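Local coordinates for hydroalkoxylation enzyme phnH (Penicillium herquei, PDB 6JJT), which catalyses the enantioselective intramolecular hydroalkoxylation that closes a prenylated phenalenone to (2'R)-atrovenetin during herqueinone biosynthesis, at residues Leu114-Ser119 / Trp124-Thr129; Thr133-Asn138 / Phe142-Gln147. One frame throughout, in Å; residues are numbered along the deposited sequence. Where two conformers were deposited one is given.

In the fold
Eight antiparallel strands joined in simple up-and-down order close into a barrel, and both contacts lie in its last third, one after the other along the chain without nesting or crossing. Interaction 1 comes first: strand 110-116 runs out into 117-119, and the connection turns back through the 3-10 segment 124-126 to enter strand 129-133. Interaction 2 closes the next connection, where 133-138 folds back onto strand 142-148, the strand paired on its other side with 26-44. Their centres are about 20 Å apart, yet they touch where V128 CG2 packs 3.8 Å from Q147 NE2. Both also reach the second subunit of the homotetramer.

Interaction 1: residues Leu114-Ser119 / Trp124-Thr129; sequences LFDTSS and WLNNVT
The carboxamide of N126 stands in for a neighbouring strand, gripping both backbone polar atoms of T117. N126 OD1 accepts from T117 N at 2.9 Å, with the N-H in the carbonyl plane on a lone pair, while N126 ND2 donates to T117 O at 2.8 Å, along a line 15° out of the amide plane. Two bonds of opposite polarity, one given and one taken, fix the amide's rotation, and a further one from ND2 to D81 of the second subunit ties it into the tetramer interface. A water bridges farther back: it accepts from F115 N at 2.9 Å and can donate to V128 O (2.7 Å) and L125 O (3.1 Å), which compete with other acceptors for its two protons. Beside these polar links, L125 CD2 sits over the centre of the F115 ring, 4.2 Å from its centroid, a CH-pi contact, and V128 CG1 meets F115 CE2. CG of F115 lies beside the backbone N (chi1 -57°), which brings the CD2 edge near V128 O. T117 OG1, also hydrogen-bonded to N99 O on strand 99-107, accepts from S119 N, an ST turn in an up-and-down barrel connection folded back on its own strand.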
# COMPACT_ATOMS: atom_id res chain seq x y z
N LEU D 114 -9.20 -9.10 -4.16
CA LEU D 114 -8.17 -10.07 -4.38
C LEU D 114 -8.08 -10.98 -3.15
O LEU D 114 -8.54 -10.57 -2.06
CB LEU D 114 -6.81 -9.39 -4.64
CG LEU D 114 -6.74 -8.59 -5.93
CD1 LEU D 114 -5.55 -7.64 -5.88
CD2 LEU D 114 -6.66 -9.49 -7.17
N PHE D 115 -7.48 -12.16 -3.30
CA PHE D 115 -7.44 -13.19 -2.27
C PHE D 115 -6.06 -13.80 -2.16
O PHE D 115 -5.31 -13.87 -3.14
CB PHE D 115 -8.36 -14.37 -2.66
CG PHE D 115 -9.80 -13.97 -2.91
CD1 PHE D 115 -10.70 -13.87 -1.83
CD2 PHE D 115 -10.23 -13.62 -4.18
CE1 PHE D 115 -12.02 -13.50 -2.07
CE2 PHE D 115 -11.53 -13.21 -4.40
CZ PHE D 115 -12.43 -13.15 -3.35
N ASP D 116 -5.70 -14.21 -0.93
CA ASP D 116 -4.47 -14.93 -0.70
C ASP D 116 -4.72 -16.06 0.28
O ASP D 116 -5.14 -15.82 1.43
CB ASP D 116 -3.38 -13.99 -0.16
CG ASP D 116 -1.98 -14.53 -0.28
OD1 ASP D 116 -1.77 -15.73 -0.05
OD2 ASP D 116 -1.10 -13.74 -0.61
N THR D 117 -4.42 -17.27 -0.16
CA THR D 117 -4.47 -18.43 0.72
C THR D 117 -3.49 -19.48 0.22
O THR D 117 -3.39 -19.68 -1.00
CB THR D 117 -5.90 -18.98 0.84
OG1 THR D 117 -5.82 -20.05 1.79
CG2 THR D 117 -6.47 -19.55 -0.44
N SER D 118 -2.85 -20.21 1.12
CA SER D 118 -2.08 -21.39 0.72
C SER D 118 -2.88 -22.69 0.86
O SER D 118 -2.32 -23.76 0.59
CB SER D 118 -0.76 -21.50 1.44
OG SER D 118 -0.96 -21.41 2.84
N SER D 119 -4.12 -22.60 1.33
CA SER D 119 -5.00 -23.76 1.42
C SER D 119 -5.10 -24.48 0.07
O SER D 119 -5.43 -23.87 -0.93
CB SER D 119 -6.37 -23.36 1.89
OG SER D 119 -7.31 -24.37 1.45
N TRP D 124 -7.13 -21.85 -5.64
CA TRP D 124 -7.65 -21.29 -6.88
C TRP D 124 -8.01 -19.80 -6.74
O TRP D 124 -8.00 -19.05 -7.71
CB TRP D 124 -8.82 -22.15 -7.41
CG TRP D 124 -10.01 -22.25 -6.49
CD1 TRP D 124 -10.20 -23.14 -5.46
CD2 TRP D 124 -11.16 -21.41 -6.47
NE1 TRP D 124 -11.38 -22.89 -4.82
CE2 TRP D 124 -12.00 -21.84 -5.42
CE3 TRP D 124 -11.54 -20.33 -7.26
CZ2 TRP D 124 -13.22 -21.21 -5.13
CZ3 TRP D 124 -12.74 -19.72 -6.98
CH2 TRP D 124 -13.57 -20.15 -5.94
N LEU D 125 -8.34 -19.36 -5.51
CA LEU D 125 -8.73 -17.96 -5.31
C LEU D 125 -7.54 -17.02 -5.50
O LEU D 125 -7.76 -15.84 -5.79
CB LEU D 125 -9.31 -17.78 -3.89
CG LEU D 125 -10.71 -18.34 -3.68
CD1 LEU D 125 -11.03 -18.38 -2.19
CD2 LEU D 125 -11.70 -17.45 -4.46
N ASN D 126 -6.33 -17.56 -5.42
CA ASN D 126 -5.17 -16.73 -5.62
C ASN D 126 -5.11 -16.16 -7.02
O ASN D 126 -4.44 -15.14 -7.27
CB ASN D 126 -3.88 -17.50 -5.36
CG ASN D 126 -3.68 -17.89 -3.91
OD1 ASN D 126 -4.26 -17.30 -3.02
ND2 ASN D 126 -2.85 -18.87 -3.67
N ASN D 127 -5.80 -16.84 -7.95
CA ASN D 127 -5.82 -16.39 -9.33
C ASN D 127 -7.07 -15.62 -9.68
O ASN D 127 -7.28 -15.35 -10.86
CB ASN D 127 -5.65 -17.58 -10.29
CG ASN D 127 -4.32 -18.27 -10.06
OD1 ASN D 127 -3.29 -17.61 -9.94
ND2 ASN D 127 -4.36 -19.58 -9.88
N VAL D 128 -7.90 -15.25 -8.70
CA VAL D 128 -9.17 -14.61 -8.96
C VAL D 128 -9.15 -13.10 -8.73
O VAL D 128 -8.70 -12.61 -7.67
CB VAL D 128 -10.30 -15.23 -8.09
CG1 VAL D 128 -11.61 -14.46 -8.16
CG2 VAL D 128 -10.47 -16.72 -8.47
N THR D 129 -9.73 -12.34 -9.65
CA THR D 129 -10.16 -10.97 -9.40
C THR D 129 -11.68 -10.99 -9.26
O THR D 129 -12.42 -11.43 -10.20
CB THR D 129 -9.87 -10.04 -10.59
OG1 THR D 129 -10.22 -10.73 -11.82
CG2 THR D 129 -8.40 -9.74 -10.72
O HOH W 1 -6.63 -13.00 -5.97

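Interaction 2: residues Thr133-Asn138 / Phe142-Gln147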
# COMPACT_ATOMS: atom_id res chain seq x y z
N THR D 133 -20.84 -5.37 -4.80
CA THR D 133 -21.53 -4.16 -4.42
C THR D 133 -22.74 -4.59 -3.59
O THR D 133 -23.13 -5.75 -3.70
CB THR D 133 -21.94 -3.37 -5.68
OG1 THR D 133 -22.27 -2.05 -5.32
CG2 THR D 133 -23.12 -3.98 -6.43
N PRO D 134 -23.31 -3.72 -2.74
CA PRO D 134 -24.53 -4.08 -1.98
C PRO D 134 -25.71 -4.15 -2.96
O PRO D 134 -25.96 -3.16 -3.65
CB PRO D 134 -24.70 -2.96 -0.95
CG PRO D 134 -23.38 -2.21 -0.98
CD PRO D 134 -22.87 -2.35 -2.40
N PRO D 135 -26.47 -5.28 -3.06
CA PRO D 135 -27.67 -5.33 -3.91
C PRO D 135 -28.74 -4.35 -3.46
O PRO D 135 -29.52 -3.88 -4.28
CB PRO D 135 -28.13 -6.80 -3.86
CG PRO D 135 -27.57 -7.31 -2.54
CD PRO D 135 -26.22 -6.60 -2.47
N ASN D 136 -28.73 -3.98 -2.17
CA ASN D 136 -29.59 -2.95 -1.61
C ASN D 136 -28.73 -1.89 -0.92
O ASN D 136 -28.12 -2.14 0.12
CB ASN D 136 -30.57 -3.62 -0.65
CG ASN D 136 -31.47 -2.65 0.08
OD1 ASN D 136 -31.42 -1.45 -0.17
ND2 ASN D 136 -32.25 -3.16 1.02
N LEU D 137 -28.65 -0.68 -1.50
CA LEU D 137 -27.70 0.32 -1.03
C LEU D 137 -28.04 0.88 0.36
O LEU D 137 -27.20 1.52 1.01
CB LEU D 137 -27.56 1.42 -2.10
CG LEU D 137 -26.90 0.96 -3.40
CD1 LEU D 137 -26.96 2.04 -4.47
CD2 LEU D 137 -25.45 0.54 -3.14
N ASN D 138 -29.26 0.64 0.84
CA ASN D 138 -29.57 1.05 2.20
C ASN D 138 -29.22 -0.08 3.17
O ASN D 138 -29.44 0.07 4.37
CB ASN D 138 -30.96 1.66 2.35
CG ASN D 138 -32.03 0.93 1.56
OD1 ASN D 138 -32.25 -0.26 1.79
ND2 ASN D 138 -32.70 1.65 0.67
N PHE D 142 -24.30 -5.82 3.44
CA PHE D 142 -24.52 -7.06 2.70
C PHE D 142 -24.13 -6.86 1.24
O PHE D 142 -24.74 -6.04 0.54
CB PHE D 142 -25.98 -7.54 2.77
CG PHE D 142 -26.16 -8.84 2.04
CD1 PHE D 142 -25.72 -10.03 2.59
CD2 PHE D 142 -26.70 -8.89 0.76
CE1 PHE D 142 -25.83 -11.25 1.91
CE2 PHE D 142 -26.82 -10.10 0.09
CZ PHE D 142 -26.38 -11.29 0.66
N LEU D 143 -23.08 -7.59 0.81
CA LEU D 143 -22.58 -7.45 -0.55
C LEU D 143 -22.54 -8.78 -1.27
O LEU D 143 -22.35 -9.83 -0.69
CB LEU D 143 -21.17 -6.85 -0.55
CG LEU D 143 -21.04 -5.47 0.08
CD1 LEU D 143 -20.57 -5.57 1.54
CD2 LEU D 143 -20.03 -4.66 -0.75
N GLU D 144 -22.75 -8.68 -2.58
CA GLU D 144 -22.63 -9.82 -3.46
C GLU D 144 -21.43 -9.61 -4.38
O GLU D 144 -21.34 -8.52 -4.96
CB GLU D 144 -23.91 -9.97 -4.30
CG GLU D 144 -25.05 -10.55 -3.49
CD GLU D 144 -26.41 -10.40 -4.13
OE1 GLU D 144 -26.53 -9.68 -5.12
OE2 GLU D 144 -27.35 -11.01 -3.62
N TYR D 145 -20.68 -10.66 -4.57
CA TYR D 145 -19.44 -10.59 -5.33
C TYR D 145 -19.41 -11.59 -6.48
O TYR D 145 -19.86 -12.73 -6.34
CB TYR D 145 -18.24 -10.87 -4.42
CG TYR D 145 -18.01 -9.91 -3.28
CD1 TYR D 145 -18.64 -10.13 -2.07
CD2 TYR D 145 -17.16 -8.80 -3.39
CE1 TYR D 145 -18.45 -9.29 -0.99
CE2 TYR D 145 -16.96 -7.95 -2.31
CZ TYR D 145 -17.61 -8.19 -1.11
OH TYR D 145 -17.40 -7.41 0.00
N TRP D 146 -18.73 -11.18 -7.57
CA TRP D 146 -18.62 -11.90 -8.83
C TRP D 146 -17.16 -12.13 -9.18
O TRP D 146 -16.36 -11.19 -9.09
CB TRP D 146 -19.30 -11.07 -9.93
CG TRP D 146 -20.76 -10.90 -9.63
CD1 TRP D 146 -21.31 -9.99 -8.77
CD2 TRP D 146 -21.84 -11.71 -10.11
NE1 TRP D 146 -22.67 -10.16 -8.71
CE2 TRP D 146 -23.02 -11.22 -9.51
CE3 TRP D 146 -21.90 -12.78 -11.01
CZ2 TRP D 146 -24.27 -11.76 -9.81
CZ3 TRP D 146 -23.14 -13.33 -11.28
CH2 TRP D 146 -24.29 -12.82 -10.68
N GLN D 147 -16.81 -13.32 -9.68
CA GLN D 147 -15.54 -13.63 -10.30
C GLN D 147 -15.54 -13.09 -11.73
O GLN D 147 -16.51 -13.33 -12.47
CB GLN D 147 -15.33 -15.14 -10.32
CG GLN D 147 -14.09 -15.70 -11.02
CD GLN D 147 -13.91 -17.17 -10.70
OE1 GLN D 147 -14.76 -17.76 -10.04
NE2 GLN D 147 -12.84 -17.80 -11.17
O HOH W 2 -25.09 -6.77 -5.71
O HOH W 3 -27.22 -4.92 0.21
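T133 and E144 form an antiparallel hydrogen-bonded pair at the mouth of a beta-hairpin, the last strand-to-strand connection of the barrel. The backbone bonds come first: T133 N donates to E144 O and E144 N to T133 O, both at 3.2 Å. The second is nearly straight at hydrogen, 168°, although its N-H arrives above the carbonyl plane. T133 OG1 turns to P109 O on the adjacent connection.

Beyond this pair two prolines, which have no N-H to give, take the chain out of strand pairing, and weaker or water-borne links replace the ladder. P134 CA approaches F142 O at 3.2 Å in a CA-H...O contact. F142 O also lies 2.7 Å from a water that can donate to it, though other acceptors compete, and that water accepts from N136 N, so F142 and N136 are joined across the turn. A second water sits within hydrogen-bonding distance of T133 O and E144 OE1, which compete with other acceptors for its protons. Within the loop, N136 OD1 accepts from N138 N, an Asx turn.

Side-chain packing makes up the rest. P134 and L143 lie alongside each other, P134 CD to L143 CD2 at 4.0 Å; P134 also packs on P109 of the 107-110 connection, and L143 on V111 of strand 110-116. P135 instead works between F142 and E144, crossing each at about a right angle. At the edge of the F142 ring, near its plane, P135 CG lies 3.8 Å from F142 CD2; the phenyl group is placed there by a CG anti to the backbone N (chi1 -178°). E144 runs extended beyond CG, which carries its carboxylate out to the proline ring, where E144 OE1 rests 3.5 Å from P135 CB.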